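Local coordinates for AOC_like domain-containing protein (Frankia sp. Cc1.17, PDB 7DVI) that acts as an exo-selective Diels-Alderase that joins non-natural substrates in an intermolecular cycloaddition, at residues F105-K109 with N110-V114; D89-R93 with D94-H98. One frame throughout, in Å; residues are numbered along the deposited sequence. Where two conformers were deposited one is given.

Interaction 1 of 2, residues F105-K109 with N110-V114; sequences FNDVK and NGVWV. With EDO (1,2-ethanediol), chain L.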
loop_
_atom_site.group_PDB
_atom_site.type_symbol
_atom_site.label_atom_id
_atom_site.label_comp_id
_atom_site.label_asym_id
_atom_site.label_seq_id
_atom_site.Cartn_x
_atom_site.Cartn_y
_atom_site.Cartn_z
ATOM N N PHE A 105 -3.169 14.157 3.387
ATOM C CA PHE A 105 -3.836 14.943 4.462
ATOM C C PHE A 105 -4.680 16.104 3.889
ATOM O O PHE A 105 -5.711 16.462 4.512
ATOM C CB PHE A 105 -2.822 15.351 5.515
ATOM C CG PHE A 105 -3.416 15.676 6.851
ATOM C CD1 PHE A 105 -3.977 14.685 7.638
ATOM C CD2 PHE A 105 -3.392 16.973 7.338
ATOM C CE1 PHE A 105 -4.494 14.974 8.891
ATOM C CE2 PHE A 105 -3.906 17.263 8.587
ATOM C CZ PHE A 105 -4.477 16.270 9.355
ATOM N N ASN A 106 -4.362 16.577 2.690
ATOM C CA ASN A 106 -5.126 17.653 2.005
ATOM C C ASN A 106 -6.478 17.092 1.593
ATOM O O ASN A 106 -7.484 17.772 1.870
ATOM C CB ASN A 106 -4.334 18.254 0.845
ATOM C CG ASN A 106 -3.135 19.034 1.351
ATOM O OD1 ASN A 106 -3.178 19.581 2.442
ATOM N ND2 ASN A 106 -2.057 19.052 0.591
ATOM N N ASP A 107 -6.501 15.866 1.042
ATOM C CA ASP A 107 -7.736 15.144 0.656
ATOM C C ASP A 107 -8.580 14.956 1.910
ATOM O O ASP A 107 -9.805 15.217 1.890
ATOM C CB ASP A 107 -7.396 13.807 -0.007
ATOM C CG ASP A 107 -7.074 13.934 -1.477
ATOM O OD1 ASP A 107 -7.171 15.059 -1.978
ATOM O OD2 ASP A 107 -6.777 12.901 -2.108
ATOM N N VAL A 108 -7.935 14.573 3.009
ATOM C CA VAL A 108 -8.635 14.396 4.302
ATOM C C VAL A 108 -9.374 15.692 4.650
ATOM O O VAL A 108 -10.614 15.660 4.829
ATOM C CB VAL A 108 -7.680 13.985 5.427
ATOM C CG1 VAL A 108 -8.423 13.942 6.756
ATOM C CG2 VAL A 108 -7.014 12.637 5.145
ATOM N N LYS A 109 -8.630 16.783 4.793
ATOM C CA LYS A 109 -9.184 18.094 5.228
ATOM C C LYS A 109 -10.274 18.579 4.261
ATOM O O LYS A 109 -11.232 19.186 4.746
ATOM C CB LYS A 109 -8.055 19.106 5.345
ATOM C CG LYS A 109 -7.110 18.789 6.483
ATOM C CD LYS A 109 -6.145 19.889 6.808
ATOM C CE LYS A 109 -5.145 20.175 5.724
ATOM N NZ LYS A 109 -4.371 21.402 6.046
ATOM N N ASN A 110 -10.131 18.328 2.961
ATOM C CA ASN A 110 -11.058 18.822 1.912
ATOM C C ASN A 110 -12.274 17.896 1.721
ATOM O O ASN A 110 -12.958 18.078 0.690
ATOM C CB ASN A 110 -10.319 19.009 0.587
ATOM C CG ASN A 110 -9.299 20.135 0.634
ATOM O OD1 ASN A 110 -8.322 20.129 -0.122
ATOM N ND2 ASN A 110 -9.475 21.060 1.564
ATOM N N GLY A 111 -12.535 16.913 2.608
ATOM C CA GLY A 111 -13.704 16.018 2.457
ATOM C C GLY A 111 -13.642 15.135 1.211
ATOM O O GLY A 111 -14.701 14.642 0.742
ATOM N N VAL A 112 -12.453 14.879 0.682
ATOM C CA VAL A 112 -12.256 13.875 -0.400
ATOM C C VAL A 112 -12.211 12.496 0.263
ATOM O O VAL A 112 -11.631 12.384 1.370
ATOM C CB VAL A 112 -10.975 14.144 -1.206
ATOM C CG1 VAL A 112 -10.723 13.086 -2.270
ATOM C CG2 VAL A 112 -11.006 15.540 -1.820
ATOM N N TRP A 113 -12.791 11.516 -0.412
ATOM C CA TRP A 113 -12.636 10.083 -0.071
ATOM C C TRP A 113 -11.151 9.728 0.007
ATOM O O TRP A 113 -10.404 9.930 -0.982
ATOM C CB TRP A 113 -13.350 9.203 -1.090
ATOM C CG TRP A 113 -14.821 9.047 -0.837
ATOM C CD1 TRP A 113 -15.829 9.584 -1.581
ATOM C CD2 TRP A 113 -15.461 8.227 0.162
ATOM N NE1 TRP A 113 -17.044 9.196 -1.087
ATOM C CE2 TRP A 113 -16.858 8.359 -0.024
ATOM C CE3 TRP A 113 -15.005 7.430 1.216
ATOM C CZ2 TRP A 113 -17.794 7.714 0.784
ATOM C CZ3 TRP A 113 -15.925 6.773 2.010
ATOM C CH2 TRP A 113 -17.302 6.938 1.811
ATOM N N VAL A 114 -10.737 9.181 1.144
ATOM C CA VAL A 114 -9.395 8.561 1.254
ATOM C C VAL A 114 -9.579 7.091 1.618
ATOM O O VAL A 114 -10.685 6.687 2.016
ATOM C CB VAL A 114 -8.538 9.313 2.285
ATOM C CG1 VAL A 114 -8.359 10.788 1.898
ATOM C CG2 VAL A 114 -9.078 9.187 3.703
HETATM C C1 EDO L . -5.876 21.807 2.629
HETATM O O1 EDO L . -7.244 22.154 2.514
HETATM C C2 EDO L . -5.141 22.295 1.462
HETATM O O2 EDO L . -5.969 22.314 0.314
HETATM O O HOH W 1 -7.805 10.664 -1.779
HETATM O O HOH W 2 -7.717 17.666 -1.920
HETATM O O HOH W 3 -12.037 13.604 3.721
#

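Interaction 2 of 2, residues D89-R93 with D94-H98; sequences DLFLR and DGIIH. With EDO (1,2-ethanediol), chain I; EDO (1,2-ethanediol), chain H.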
loop_
_atom_site.group_PDB
_atom_site.type_symbol
_atom_site.label_atom_id
_atom_site.label_comp_id
_atom_site.label_asym_id
_atom_site.label_seq_id
_atom_site.Cartn_x
_atom_site.Cartn_y
_atom_site.Cartn_z
ATOM N N ASP A 89 -6.789 -1.303 13.484
ATOM C CA ASP A 89 -7.505 -2.604 13.615
ATOM C C ASP A 89 -8.987 -2.323 13.908
ATOM O O ASP A 89 -9.269 -1.572 14.863
ATOM C CB ASP A 89 -6.802 -3.427 14.666
ATOM C CG ASP A 89 -5.345 -3.640 14.305
ATOM O OD1 ASP A 89 -5.103 -4.315 13.306
ATOM O OD2 ASP A 89 -4.478 -3.077 15.010
ATOM N N LEU A 90 -9.862 -2.922 13.099
ATOM C CA LEU A 90 -11.338 -2.825 13.196
ATOM C C LEU A 90 -11.870 -4.141 13.776
ATOM O O LEU A 90 -11.489 -5.231 13.262
ATOM C CB LEU A 90 -11.887 -2.527 11.809
ATOM C CG LEU A 90 -11.333 -1.244 11.172
ATOM C CD1 LEU A 90 -10.249 -1.564 10.149
ATOM C CD2 LEU A 90 -12.435 -0.428 10.511
ATOM N N PHE A 91 -12.558 -4.026 14.908
ATOM C CA PHE A 91 -13.182 -5.147 15.655
ATOM C C PHE A 91 -14.691 -5.009 15.443
ATOM O O PHE A 91 -15.283 -4.070 15.992
ATOM C CB PHE A 91 -12.744 -5.031 17.108
ATOM C CG PHE A 91 -11.279 -5.309 17.297
ATOM C CD1 PHE A 91 -10.814 -6.597 17.511
ATOM C CD2 PHE A 91 -10.355 -4.259 17.226
ATOM C CE1 PHE A 91 -9.462 -6.849 17.682
ATOM C CE2 PHE A 91 -9.010 -4.501 17.430
ATOM C CZ PHE A 91 -8.555 -5.797 17.622
ATOM N N LEU A 92 -15.222 -5.737 14.484
ATOM C CA LEU A 92 -16.636 -5.624 14.063
ATOM C C LEU A 92 -17.463 -6.844 14.523
ATOM O O LEU A 92 -16.879 -7.868 14.960
ATOM C CB LEU A 92 -16.694 -5.454 12.548
ATOM C CG LEU A 92 -15.735 -4.415 11.968
ATOM C CD1 LEU A 92 -15.916 -4.292 10.497
ATOM C CD2 LEU A 92 -15.935 -3.058 12.617
ATOM N N ARG A 93 -18.799 -6.692 14.478
ATOM C CA ARG A 93 -19.771 -7.726 14.933
ATOM C C ARG A 93 -19.486 -9.026 14.144
ATOM O O ARG A 93 -19.515 -10.082 14.749
ATOM C CB ARG A 93 -21.206 -7.160 14.882
ATOM C CG ARG A 93 -21.774 -6.828 13.498
ATOM C CD ARG A 93 -23.121 -6.087 13.514
ATOM N NE ARG A 93 -23.635 -5.773 12.176
ATOM C CZ ARG A 93 -24.259 -4.647 11.839
ATOM N NH1 ARG A 93 -24.649 -4.454 10.592
ATOM N NH2 ARG A 93 -24.442 -3.698 12.727
ATOM N N ASP A 94 -19.118 -8.925 12.865
ATOM C CA ASP A 94 -18.946 -10.079 11.943
ATOM C C ASP A 94 -17.461 -10.442 11.683
ATOM O O ASP A 94 -17.206 -11.366 10.910
ATOM C CB ASP A 94 -19.726 -9.795 10.666
ATOM C CG ASP A 94 -19.281 -8.538 9.917
ATOM O OD1 ASP A 94 -18.364 -7.812 10.402
ATOM O OD2 ASP A 94 -19.847 -8.290 8.866
ATOM N N GLY A 95 -16.478 -9.808 12.338
ATOM C CA GLY A 95 -15.069 -10.215 12.180
ATOM C C GLY A 95 -14.086 -9.068 12.444
ATOM O O GLY A 95 -14.478 -8.050 13.055
ATOM N N ILE A 96 -12.813 -9.321 12.147
ATOM C CA ILE A 96 -11.673 -8.414 12.520
ATOM C C ILE A 96 -10.907 -8.139 11.240
ATOM O O ILE A 96 -10.769 -9.063 10.444
ATOM C CB ILE A 96 -10.774 -9.002 13.617
ATOM C CG1 ILE A 96 -11.564 -9.213 14.918
ATOM C CG2 ILE A 96 -9.527 -8.131 13.873
ATOM C CD1 ILE A 96 -10.797 -9.974 15.989
ATOM N N ILE A 97 -10.477 -6.876 11.064
ATOM C CA ILE A 97 -9.775 -6.379 9.850
ATOM C C ILE A 97 -8.551 -5.557 10.305
ATOM O O ILE A 97 -8.680 -4.761 11.269
ATOM C CB ILE A 97 -10.702 -5.528 8.978
ATOM C CG1 ILE A 97 -11.891 -6.335 8.460
ATOM C CG2 ILE A 97 -9.930 -4.852 7.832
ATOM C CD1 ILE A 97 -12.999 -5.474 7.907
ATOM N N HIS A 98 -7.415 -5.791 9.658
ATOM C CA HIS A 98 -6.231 -4.900 9.768
ATOM C C HIS A 98 -6.161 -4.046 8.511
ATOM O O HIS A 98 -6.232 -4.592 7.395
ATOM C CB HIS A 98 -4.927 -5.666 10.023
ATOM C CG HIS A 98 -3.770 -4.738 10.028
ATOM N ND1 HIS A 98 -3.622 -3.820 11.021
ATOM C CD2 HIS A 98 -2.816 -4.481 9.099
ATOM C CE1 HIS A 98 -2.569 -3.056 10.757
ATOM N NE2 HIS A 98 -2.056 -3.445 9.578
HETATM C C1 EDO I . -14.926 -8.053 17.957
HETATM O O1 EDO I . -14.575 -8.808 16.820
HETATM C C2 EDO I . -14.151 -8.379 19.168
HETATM O O2 EDO I . -13.553 -9.650 19.103
HETATM C C1 EDO H . -22.938 -8.747 6.342
HETATM O O1 EDO H . -23.898 -7.887 6.906
HETATM C C2 EDO H . -22.278 -9.643 7.306
HETATM O O2 EDO H . -22.401 -9.248 8.642
#

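Interaction 1 of 2, residues F105-K109 with N110-V114
Asp107 and Val112 meet across the end of a short helix, with Asp107 CB 3.8 Å from Val112 CB. The two side chains meet at a slant, and both valine methyls lie beside the carboxylate. The backbone also ties the pair: Val112 N donates to Asp107 O at 2.9 Å. One residue earlier in the loop, Gly111 N bonds to Val108 O at 3.2 Å, coming from well above the carbonyl plane. These two bonds form a Schellman motif. Gly111 is its C-prime residue, and its positive phi of 65° turns the chain out of helix 105-109 and toward strand 114-121 of the barrel. Asn110 is the first residue to leave helical angles, yet its N still bonds to Asn106 O at 2.9 Å. Its CG stands anti to its own carbonyl carbon (chi1 -68°), which keeps the amide beside Asn106 O. There Asn110 ND2 donates to O1 of an ethanediol at 2.7 Å, and Asn110 OD1 accepts from the other hydroxyl. A water links Asn110 OD1 to Asp107 OD1, and a second links Asp107 OD2 to Trp113 O, so both carboxylate oxygens accept from water. On the buried side, Val114 CG1 packs 3.7 Å from Asp107 CB and 4.0 Å from Val108 CG2. Trp134 touches both Val108 and Val114, and Tyr86 also touches Val108.

Interaction 2 of 2, residues D89-R93 with D94-H98
Asp89 OD1 accepts a hydrogen bond of 2.8 Å from His98 ND1. The oxygen lies close to the plane of the imidazole, at its edge. The nitrogen, in contrast, stands above the carboxylate plane, and the two flat groups are turned 35° apart. The histidine CG is anti to its backbone N (chi1 176°), which directs the ring along the strand pair to the aspartate. His98 NE2 is bonded to Glu100, so both ring nitrogens are engaged and the rotation of the ring is fixed. The ring is thus held between the carboxylates of Asp89 and Glu100.

Between the strands, Leu90 and Ile97 form a hydrogen-bonded pair. Leu90 N donates to Ile97 O at 2.9 Å, and Ile97 N returns the bond to Leu90 O at the same length. Leu92 N then bonds to Gly95 O at 2.8 Å, nearly in line with the carbonyl. On the face of Asp89 and His98, Phe91 CD1 rests 3.7 Å from Ile96 CD1, the methyl approaching the ring obliquely. On the other face, Ile97 bridges two leucines: its CG2 is 4.0 Å from Leu90 CD1, and its CD1 is 4.1 Å from Leu92 CD1. Tyr125 and Ile147 also touch Leu92 and Ile97.

At the turn, Asp94 OD2 accepts from an ethanediol hydroxyl and is hydrogen-bonded to His25, while Asp94 OD1 bonds to Tyr125. The Arg93 guanidinium forms a salt bridge with Asp58. A type I beta turn from Leu92 to Gly95, with Arg93 and Asp94 at its centre, closes the antiparallel beta hairpin of strands 82-92 and 95-104, neighbours in the eight-stranded barrel.

Interactions 1 and 2 lie on opposite sides of the chain's centre, each about 12 Å from it. Their centres are about 24 Å apart and their nearest atoms about 11 Å, so they do not touch. They follow in series along the chain. Interaction 2 turns strand 82-92 into strand 95-104, and that strand leads directly into helix 105-109 of interaction 1. Strand 82-92 also reaches both, since its Tyr86 packs against Val108. Both contacts thus form strand connections of one barrel. Each binds ethanediol, probably from the crystallisation liquor, which does not by itself mark a substrate site.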